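Local coordinates for xylulose kinase (Escherichia coli, PDB 2ITM), which phosphorylates D-xylulose to D-xylulose 5-phosphate at the expense of ATP, and less efficiently 1-deoxy-D-xylulose, as a homodimeric sugar kinase of the FGGY family, at residues R157-E163 with T209-L213; F164-M168 with P200-G205; V239-D245 with H279-R284. All coordinates share one frame; numbering follows the deposited sequence.

Contact 1. Residues R157-E163 with T209-L213; sequences RLRMTGE and TGALL
R157 and T209 meet with their side chains crossing at about a right angle. The guanidinium lays one face against the T209 methyl, CG2, while R157 NH1 makes a weak, bent hydrogen bond to T209 OG1 at 3.2 Å. The arginine has stronger partners elsewhere: A165 O takes its NE, the carbonyls of V228 and A229 take NH1 and NH2, and D154 adds a salt bridge, so NE, NH1 and NH2 are each held by an acceptor and the rotation of the group is restrained.

One turn on, T161 turns its OG1 back between its own backbone N and carbonyl carbon (chi1 67°). There the hydroxyl donates to R157 O from above the carbonyl plane and receives E163 N, forming an ST turn, while a water links T161 OG1 to T209 OG1. The same rotation lays T161 CG2 against A211 O, 3.3 Å away, beside CB, which the backbone sets equally close.

L213 closes the far end. Its N reaches M160 O at 2.9 Å, nearly straight and in the carbonyl plane, and its methyls straddle the last helical turn: CD1 meets R159 O at 3.7 Å and CD2 meets T161 O at 3.4 Å. M160 CB touches L212 CD2 more loosely.

Here the C-terminal end of helix 152-161 packs on edge strand 208-211 of the mixed central sheet, a helix-on-sheet layer of the actin-like ATPase fold in the N-terminal FGGY domain.

Contact 2. Residues F164-M168 with P200-G205; sequences FASDM and PALYEG
F164-M168 and P200-G205 run side by side as two parallel strands, with A165, S166 and D167 paired to A201, L202 and Y203. A201 N gives to F164 O at 3.2 Å; S166 N reaches A201 O at 2.9 Å, nearly straight; Y203 N binds S166 O at 2.9 Å. A weak fourth bond, M168 N to Y203 O, carries the pairing into the first turn of helix 168-172. CA-H groups of A165 and D167 add contacts to A201 O and Y203 O.

Apolar packing differs on the two faces. Beside A165 and D167, the Y203 ring approaches A165 CB obliquely through CE1, at 3.9 Å, while S166 O lies by the ring edge. On the other face, the P200 ring sets CG 4.0 Å from S166 CB. M168, bent at chi2 (-64°), folds across L202 at about a right angle and brings CE to 3.9 Å from L202 CB; its CG rests against the E204 carboxylate.

The polar ends are held from outside the pair: S166 OG by D154, E204 by a salt bridge to R182, and D167 by K153 and S169. D167 also occupies the N-cap of helix 168-172, its OD1 weakly bonded to D170 N. The arrangement is a two-stranded parallel sheet in the N-terminal FGGY domain; the D167 side chain lies about 11 Å from the bound xylulose.

Contact 3. Residues V239-D245 with H279-R284; sequences VGVGMVD and HALPQR
H279 points its imidazole edge at the carbonyl of M243. The bond from NE2 to M243 O is 3.1 Å long and essentially straight (179°), with the acceptor lying in the ring plane, so a buried carbonyl just past the end of helix 233-241 is satisfied by a side chain. Having CG anti to the backbone N (chi1 -159°) swings the ring across to that position, and F260 meets it at an inclined angle. V239 CG2 lies obliquely to the imidazole, 3.7 Å from CE1.

R284 handles the outer end. Its NH1 forms a salt bridge with D245 OD1, although the 2.5 Å separation is too short to be taken at face value. The same nitrogen makes a weak bond to V244 O, which lies in the guanidinium plane, while CD of R284 approaches that oxygen at 3.4 Å. Bends at chi2 and chi3 bring NE back to Q283 O, at 2.8 Å. Within the type II turn L281-R284, R284 N is bonded to L281 O, and H279 N donates to R284 O across the hairpin. R284 O also accepts from R182. Q248 OE1 accepts from both V244 N and D245 N.

Between the polar ends L281 CD1 fills the middle, tip to tip with V239 CG2 and 3.7 Å from V244 CG2. The hairpin turn joining strands 275-278 and 285-291 thus lies against the Schellman-capped end of helix 233-241, with L281 also packed on helix 424-436 and V244 on L446.

How the contacts relate
Contacts 1 and 2 hold consecutive elements of the N-terminal domain: helix 152-161 leads into strand 165-167, and strand 201-203 is followed by 208-211. They touch directly, T209 packing on Y203 and A165. All three contacts are partly buried, but contact 3 is nearest the chain's centre, its centre 13 Å away against 24 Å for contact 1. Chemistry follows place: regular strand pairing dominates contact 2, a buried arginine and bridging waters mark contact 1, and side-chain donors to backbone carbonyls join the helix end and turn of contact 3. E204 of contact 2 packs on L281 and P282, whereas contacts 1 and 3 do not meet.

Contact 1. Residues R157-E163 with T209-L213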
loop_
_atom_site.group_PDB
_atom_site.type_symbol
_atom_site.label_atom_id
_atom_site.label_comp_id
_atom_site.label_asym_id
_atom_site.label_seq_id
_atom_site.Cartn_x
_atom_site.Cartn_y
_atom_site.Cartn_z
ATOM N N ARG A 157 6.061 40.070 23.015
ATOM C CA ARG A 157 6.068 40.809 24.257
ATOM C C ARG A 157 6.927 42.067 24.200
ATOM O O ARG A 157 6.477 43.132 24.554
ATOM C CB ARG A 157 6.477 39.915 25.426
ATOM C CG ARG A 157 6.558 40.624 26.754
ATOM C CD ARG A 157 7.435 39.947 27.785
ATOM N NE ARG A 157 7.361 38.505 27.669
ATOM C CZ ARG A 157 6.302 37.794 27.989
ATOM N NH1 ARG A 157 5.229 38.386 28.478
ATOM N NH2 ARG A 157 6.318 36.492 27.829
ATOM N N LEU A 158 8.167 41.924 23.754
ATOM C CA LEU A 158 9.087 43.046 23.620
ATOM C C LEU A 158 8.523 44.166 22.752
ATOM O O LEU A 158 8.568 45.322 23.119
ATOM C CB LEU A 158 10.430 42.572 23.083
ATOM C CG LEU A 158 11.428 43.653 22.693
ATOM C CD1 LEU A 158 12.082 44.214 23.909
ATOM C CD2 LEU A 158 12.453 43.133 21.714
ATOM N N ARG A 159 7.944 43.806 21.619
ATOM C CA ARG A 159 7.238 44.761 20.778
ATOM C C ARG A 159 6.037 45.435 21.451
ATOM O O ARG A 159 5.738 46.583 21.173
ATOM C CB ARG A 159 6.840 44.123 19.454
ATOM C CG ARG A 159 7.969 44.030 18.443
ATOM C CD ARG A 159 8.481 45.367 17.950
ATOM N NE ARG A 159 8.533 45.447 16.488
ATOM C CZ ARG A 159 7.579 45.945 15.738
ATOM N NH1 ARG A 159 6.482 46.416 16.290
ATOM N NH2 ARG A 159 7.706 45.962 14.430
ATOM N N MET A 160 5.375 44.713 22.348
ATOM C CA MET A 160 4.232 45.223 23.061
ATOM C C MET A 160 4.570 45.995 24.340
ATOM O O MET A 160 3.832 46.877 24.735
ATOM C CB MET A 160 3.263 44.096 23.390
ATOM C CG MET A 160 2.455 43.575 22.233
ATOM S SD MET A 160 1.176 42.445 22.777
ATOM C CE MET A 160 2.153 41.197 23.532
ATOM N N THR A 161 5.681 45.647 24.979
ATOM C CA THR A 161 6.011 46.148 26.306
ATOM C C THR A 161 7.353 46.813 26.448
ATOM O O THR A 161 7.592 47.528 27.400
ATOM C CB THR A 161 5.908 45.052 27.363
ATOM O OG1 THR A 161 6.913 44.062 27.146
ATOM C CG2 THR A 161 4.613 44.323 27.248
ATOM N N GLY A 162 8.244 46.541 25.507
ATOM C CA GLY A 162 9.637 46.914 25.635
ATOM C C GLY A 162 10.459 46.134 26.644
ATOM O O GLY A 162 11.576 46.518 26.944
ATOM N N GLU A 163 9.917 45.038 27.159
ATOM C CA GLU A 163 10.634 44.211 28.116
ATOM C C GLU A 163 11.146 42.932 27.468
ATOM O O GLU A 163 10.576 42.466 26.494
ATOM C CB GLU A 163 9.755 43.850 29.317
ATOM C CG GLU A 163 8.869 44.965 29.849
ATOM C CD GLU A 163 9.661 46.017 30.572
ATOM O OE1 GLU A 163 10.850 45.787 30.807
ATOM O OE2 GLU A 163 9.117 47.060 30.890
ATOM N N THR A 209 4.992 40.706 33.652
ATOM C CA THR A 209 6.318 41.012 33.144
ATOM C C THR A 209 6.473 42.488 32.798
ATOM O O THR A 209 7.560 42.953 32.516
ATOM C CB THR A 209 6.630 40.164 31.920
ATOM O OG1 THR A 209 5.671 40.434 30.903
ATOM C CG2 THR A 209 6.457 38.717 32.226
ATOM N N GLY A 210 5.367 43.208 32.827
ATOM C CA GLY A 210 5.331 44.576 32.380
ATOM C C GLY A 210 3.941 44.995 31.983
ATOM O O GLY A 210 2.957 44.422 32.434
ATOM N N ALA A 211 3.874 46.007 31.130
ATOM C CA ALA A 211 2.622 46.540 30.653
ATOM C C ALA A 211 2.751 46.969 29.204
ATOM O O ALA A 211 3.848 47.175 28.717
ATOM C CB ALA A 211 2.196 47.691 31.497
ATOM N N LEU A 212 1.624 47.084 28.517
ATOM C CA LEU A 212 1.618 47.667 27.190
ATOM C C LEU A 212 2.237 49.042 27.207
ATOM O O LEU A 212 1.937 49.857 28.057
ATOM C CB LEU A 212 0.214 47.752 26.612
ATOM C CG LEU A 212 -0.666 46.518 26.548
ATOM C CD1 LEU A 212 -1.967 46.862 25.878
ATOM C CD2 LEU A 212 0.015 45.374 25.857
ATOM N N LEU A 213 3.103 49.283 26.239
ATOM C CA LEU A 213 3.517 50.620 25.887
ATOM C C LEU A 213 2.336 51.504 25.515
ATOM O O LEU A 213 1.443 51.092 24.802
ATOM C CB LEU A 213 4.537 50.582 24.753
ATOM C CG LEU A 213 5.762 49.710 24.999
ATOM C CD1 LEU A 213 6.331 49.234 23.721
ATOM C CD2 LEU A 213 6.755 50.443 25.834
HETATM O O HOH W 1 6.358 42.806 29.483
HETATM O O HOH W 2 6.510 47.558 30.334
#

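Contact 2. Residues F164-M168 with P200-G205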
loop_
_atom_site.group_PDB
_atom_site.type_symbol
_atom_site.label_atom_id
_atom_site.label_comp_id
_atom_site.label_asym_id
_atom_site.label_seq_id
_atom_site.Cartn_x
_atom_site.Cartn_y
_atom_site.Cartn_z
ATOM N N PHE A 164 12.229 42.390 28.020
ATOM C CA PHE A 164 12.747 41.085 27.640
ATOM C C PHE A 164 12.376 40.050 28.693
ATOM O O PHE A 164 12.982 39.994 29.744
ATOM C CB PHE A 164 14.279 41.103 27.502
ATOM C CG PHE A 164 14.805 42.092 26.496
ATOM C CD1 PHE A 164 15.047 43.400 26.850
ATOM C CD2 PHE A 164 15.073 41.710 25.201
ATOM C CE1 PHE A 164 15.526 44.296 25.932
ATOM C CE2 PHE A 164 15.558 42.610 24.287
ATOM C CZ PHE A 164 15.782 43.896 24.651
ATOM N N ALA A 165 11.390 39.217 28.394
ATOM C CA ALA A 165 10.913 38.243 29.354
ATOM C C ALA A 165 10.316 36.988 28.730
ATOM O O ALA A 165 9.740 37.037 27.664
ATOM C CB ALA A 165 9.947 38.872 30.300
ATOM N N SER A 166 10.457 35.867 29.425
ATOM C CA SER A 166 9.750 34.650 29.086
ATOM C C SER A 166 9.157 33.936 30.301
ATOM O O SER A 166 9.353 34.356 31.417
ATOM C CB SER A 166 10.664 33.705 28.304
ATOM O OG SER A 166 9.937 32.696 27.659
ATOM N N ASP A 167 8.473 32.847 30.024
ATOM C CA ASP A 167 7.955 31.972 31.051
ATOM C C ASP A 167 8.660 30.622 31.069
ATOM O O ASP A 167 9.309 30.254 30.133
ATOM C CB ASP A 167 6.453 31.795 30.892
ATOM C CG ASP A 167 6.099 30.788 29.844
ATOM O OD1 ASP A 167 5.748 29.671 30.205
ATOM O OD2 ASP A 167 6.140 31.030 28.636
ATOM N N MET A 168 8.488 29.890 32.157
ATOM C CA MET A 168 9.168 28.617 32.365
ATOM C C MET A 168 8.821 27.515 31.332
ATOM O O MET A 168 9.631 26.678 31.007
ATOM C CB MET A 168 8.935 28.114 33.785
ATOM C CG MET A 168 9.422 29.065 34.870
ATOM S SD MET A 168 11.190 29.325 34.873
ATOM C CE MET A 168 11.337 30.409 36.253
ATOM N N PRO A 200 16.312 36.375 27.989
ATOM C CA PRO A 200 15.296 37.115 28.727
ATOM C C PRO A 200 15.260 36.736 30.198
ATOM O O PRO A 200 15.728 35.682 30.573
ATOM C CB PRO A 200 14.000 36.683 28.039
ATOM C CG PRO A 200 14.268 35.340 27.585
ATOM C CD PRO A 200 15.700 35.328 27.163
ATOM N N ALA A 201 14.699 37.614 31.010
ATOM C CA ALA A 201 14.276 37.281 32.361
ATOM C C ALA A 201 13.173 36.229 32.409
ATOM O O ALA A 201 12.298 36.204 31.575
ATOM C CB ALA A 201 13.858 38.534 33.087
ATOM N N LEU A 202 13.257 35.344 33.390
ATOM C CA LEU A 202 12.321 34.242 33.518
ATOM C C LEU A 202 11.239 34.540 34.540
ATOM O O LEU A 202 11.529 35.060 35.595
ATOM C CB LEU A 202 13.043 32.961 33.886
ATOM C CG LEU A 202 14.028 32.397 32.869
ATOM C CD1 LEU A 202 14.977 31.414 33.507
ATOM C CD2 LEU A 202 13.306 31.774 31.699
ATOM N N TYR A 203 10.027 34.192 34.190
ATOM C CA TYR A 203 8.910 34.300 35.107
ATOM C C TYR A 203 8.102 33.012 35.097
ATOM O O TYR A 203 8.282 32.176 34.235
ATOM C CB TYR A 203 8.014 35.470 34.718
ATOM C CG TYR A 203 8.629 36.838 34.855
ATOM C CD1 TYR A 203 9.649 37.247 34.025
ATOM C CD2 TYR A 203 8.178 37.726 35.809
ATOM C CE1 TYR A 203 10.205 38.503 34.144
ATOM C CE2 TYR A 203 8.719 38.977 35.934
ATOM C CZ TYR A 203 9.736 39.367 35.103
ATOM O OH TYR A 203 10.276 40.615 35.235
ATOM N N GLU A 204 7.202 32.870 36.052
ATOM C CA GLU A 204 6.111 31.913 35.931
ATOM C C GLU A 204 4.990 32.465 35.066
ATOM O O GLU A 204 4.835 33.662 34.950
ATOM C CB GLU A 204 5.597 31.504 37.304
ATOM C CG GLU A 204 6.659 30.973 38.241
ATOM C CD GLU A 204 7.148 29.589 37.875
ATOM O OE1 GLU A 204 6.493 28.909 37.088
ATOM O OE2 GLU A 204 8.194 29.184 38.385
ATOM N N GLY A 205 4.234 31.582 34.438
ATOM C CA GLY A 205 3.235 31.970 33.460
ATOM C C GLY A 205 2.275 33.037 33.933
ATOM O O GLY A 205 1.856 33.875 33.155
#

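Contact 3. Residues V239-D245 with H279-R284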
loop_
_atom_site.group_PDB
_atom_site.type_symbol
_atom_site.label_atom_id
_atom_site.label_comp_id
_atom_site.label_asym_id
_atom_site.label_seq_id
_atom_site.Cartn_x
_atom_site.Cartn_y
_atom_site.Cartn_z
ATOM N N VAL A 239 -3.625 24.886 30.262
ATOM C CA VAL A 239 -4.176 25.737 31.288
ATOM C C VAL A 239 -5.623 26.128 30.953
ATOM O O VAL A 239 -6.470 26.209 31.839
ATOM C CB VAL A 239 -3.288 27.001 31.486
ATOM C CG1 VAL A 239 -4.041 28.068 32.232
ATOM C CG2 VAL A 239 -1.997 26.640 32.258
ATOM N N GLY A 240 -5.886 26.404 29.688
ATOM C CA GLY A 240 -7.221 26.726 29.237
ATOM C C GLY A 240 -8.199 25.589 29.431
ATOM O O GLY A 240 -9.367 25.802 29.542
ATOM N N VAL A 241 -7.682 24.372 29.476
ATOM C CA VAL A 241 -8.507 23.179 29.498
ATOM C C VAL A 241 -8.660 22.720 30.933
ATOM O O VAL A 241 -9.494 21.893 31.241
ATOM C CB VAL A 241 -7.888 22.093 28.593
ATOM C CG1 VAL A 241 -8.239 20.712 29.031
ATOM C CG2 VAL A 241 -8.284 22.321 27.161
ATOM N N GLY A 242 -7.890 23.310 31.829
ATOM C CA GLY A 242 -8.029 23.130 33.244
ATOM C C GLY A 242 -7.077 22.083 33.737
ATOM O O GLY A 242 -7.185 21.546 34.822
ATOM N N MET A 243 -6.094 21.798 32.903
ATOM C CA MET A 243 -5.090 20.827 33.235
ATOM C C MET A 243 -3.958 21.444 34.023
ATOM O O MET A 243 -3.185 22.221 33.507
ATOM C CB MET A 243 -4.588 20.128 31.972
ATOM C CG MET A 243 -4.529 18.623 32.072
ATOM S SD MET A 243 -5.918 17.719 31.417
ATOM C CE MET A 243 -7.257 18.501 32.234
ATOM N N VAL A 244 -3.874 21.088 35.292
ATOM C CA VAL A 244 -3.435 22.015 36.307
ATOM C C VAL A 244 -2.693 21.348 37.468
ATOM O O VAL A 244 -1.791 21.933 38.036
ATOM C CB VAL A 244 -4.604 22.864 36.798
ATOM C CG1 VAL A 244 -4.629 22.951 38.295
ATOM C CG2 VAL A 244 -4.598 24.222 36.145
ATOM N N ASP A 245 -3.066 20.124 37.805
ATOM C CA ASP A 245 -2.433 19.417 38.910
ATOM C C ASP A 245 -1.870 18.052 38.527
ATOM O O ASP A 245 -2.277 17.457 37.545
ATOM C CB ASP A 245 -3.402 19.262 40.077
ATOM C CG ASP A 245 -3.625 20.551 40.802
ATOM O OD1 ASP A 245 -2.672 21.251 41.131
ATOM O OD2 ASP A 245 -4.759 20.935 41.112
ATOM N N HIS A 279 5.711 23.539 33.489
ATOM C CA HIS A 279 4.368 24.011 33.176
ATOM C C HIS A 279 4.282 25.530 33.326
ATOM O O HIS A 279 5.106 26.133 33.978
ATOM C CB HIS A 279 3.347 23.312 34.080
ATOM C CG HIS A 279 1.945 23.321 33.559
ATOM N ND1 HIS A 279 1.580 23.962 32.398
ATOM C CD2 HIS A 279 0.818 22.756 34.040
ATOM C CE1 HIS A 279 0.290 23.795 32.191
ATOM N NE2 HIS A 279 -0.196 23.068 33.176
ATOM N N ALA A 280 3.264 26.128 32.725
ATOM C CA ALA A 280 3.089 27.570 32.750
ATOM C C ALA A 280 2.507 28.080 34.069
ATOM O O ALA A 280 2.036 29.198 34.162
ATOM C CB ALA A 280 2.241 28.025 31.582
ATOM N N LEU A 281 2.520 27.206 35.067
ATOM C CA LEU A 281 2.152 27.621 36.407
ATOM C C LEU A 281 3.257 27.339 37.400
ATOM O O LEU A 281 4.119 26.514 37.164
ATOM C CB LEU A 281 0.852 26.947 36.838
ATOM C CG LEU A 281 -0.407 27.278 36.049
ATOM C CD1 LEU A 281 -1.434 26.201 36.185
ATOM C CD2 LEU A 281 -0.968 28.638 36.432
ATOM N N PRO A 282 3.208 28.034 38.523
ATOM C CA PRO A 282 4.253 27.924 39.530
ATOM C C PRO A 282 4.270 26.542 40.153
ATOM O O PRO A 282 3.230 25.969 40.402
ATOM C CB PRO A 282 3.853 28.983 40.545
ATOM C CG PRO A 282 3.063 29.962 39.751
ATOM C CD PRO A 282 2.292 29.143 38.815
ATOM N N GLN A 283 5.469 26.015 40.342
ATOM C CA GLN A 283 5.680 24.699 40.905
ATOM C C GLN A 283 4.903 23.601 40.170
ATOM O O GLN A 283 4.451 22.647 40.773
ATOM C CB GLN A 283 5.365 24.689 42.392
ATOM C CG GLN A 283 6.368 25.416 43.248
ATOM C CD GLN A 283 7.739 24.785 43.223
ATOM O OE1 GLN A 283 7.957 23.757 43.844
ATOM N NE2 GLN A 283 8.663 25.403 42.517
ATOM N N ARG A 284 4.759 23.760 38.863
ATOM C CA ARG A 284 4.142 22.746 38.045
ATOM C C ARG A 284 5.021 22.339 36.881
ATOM O O ARG A 284 5.700 23.162 36.291
ATOM C CB ARG A 284 2.794 23.218 37.526
ATOM C CG ARG A 284 1.673 23.178 38.524
ATOM C CD ARG A 284 1.451 21.834 39.154
ATOM N NE ARG A 284 1.757 21.900 40.567
ATOM C CZ ARG A 284 0.871 22.144 41.502
ATOM N NH1 ARG A 284 -0.385 22.320 41.179
ATOM N NH2 ARG A 284 1.244 22.207 42.759
#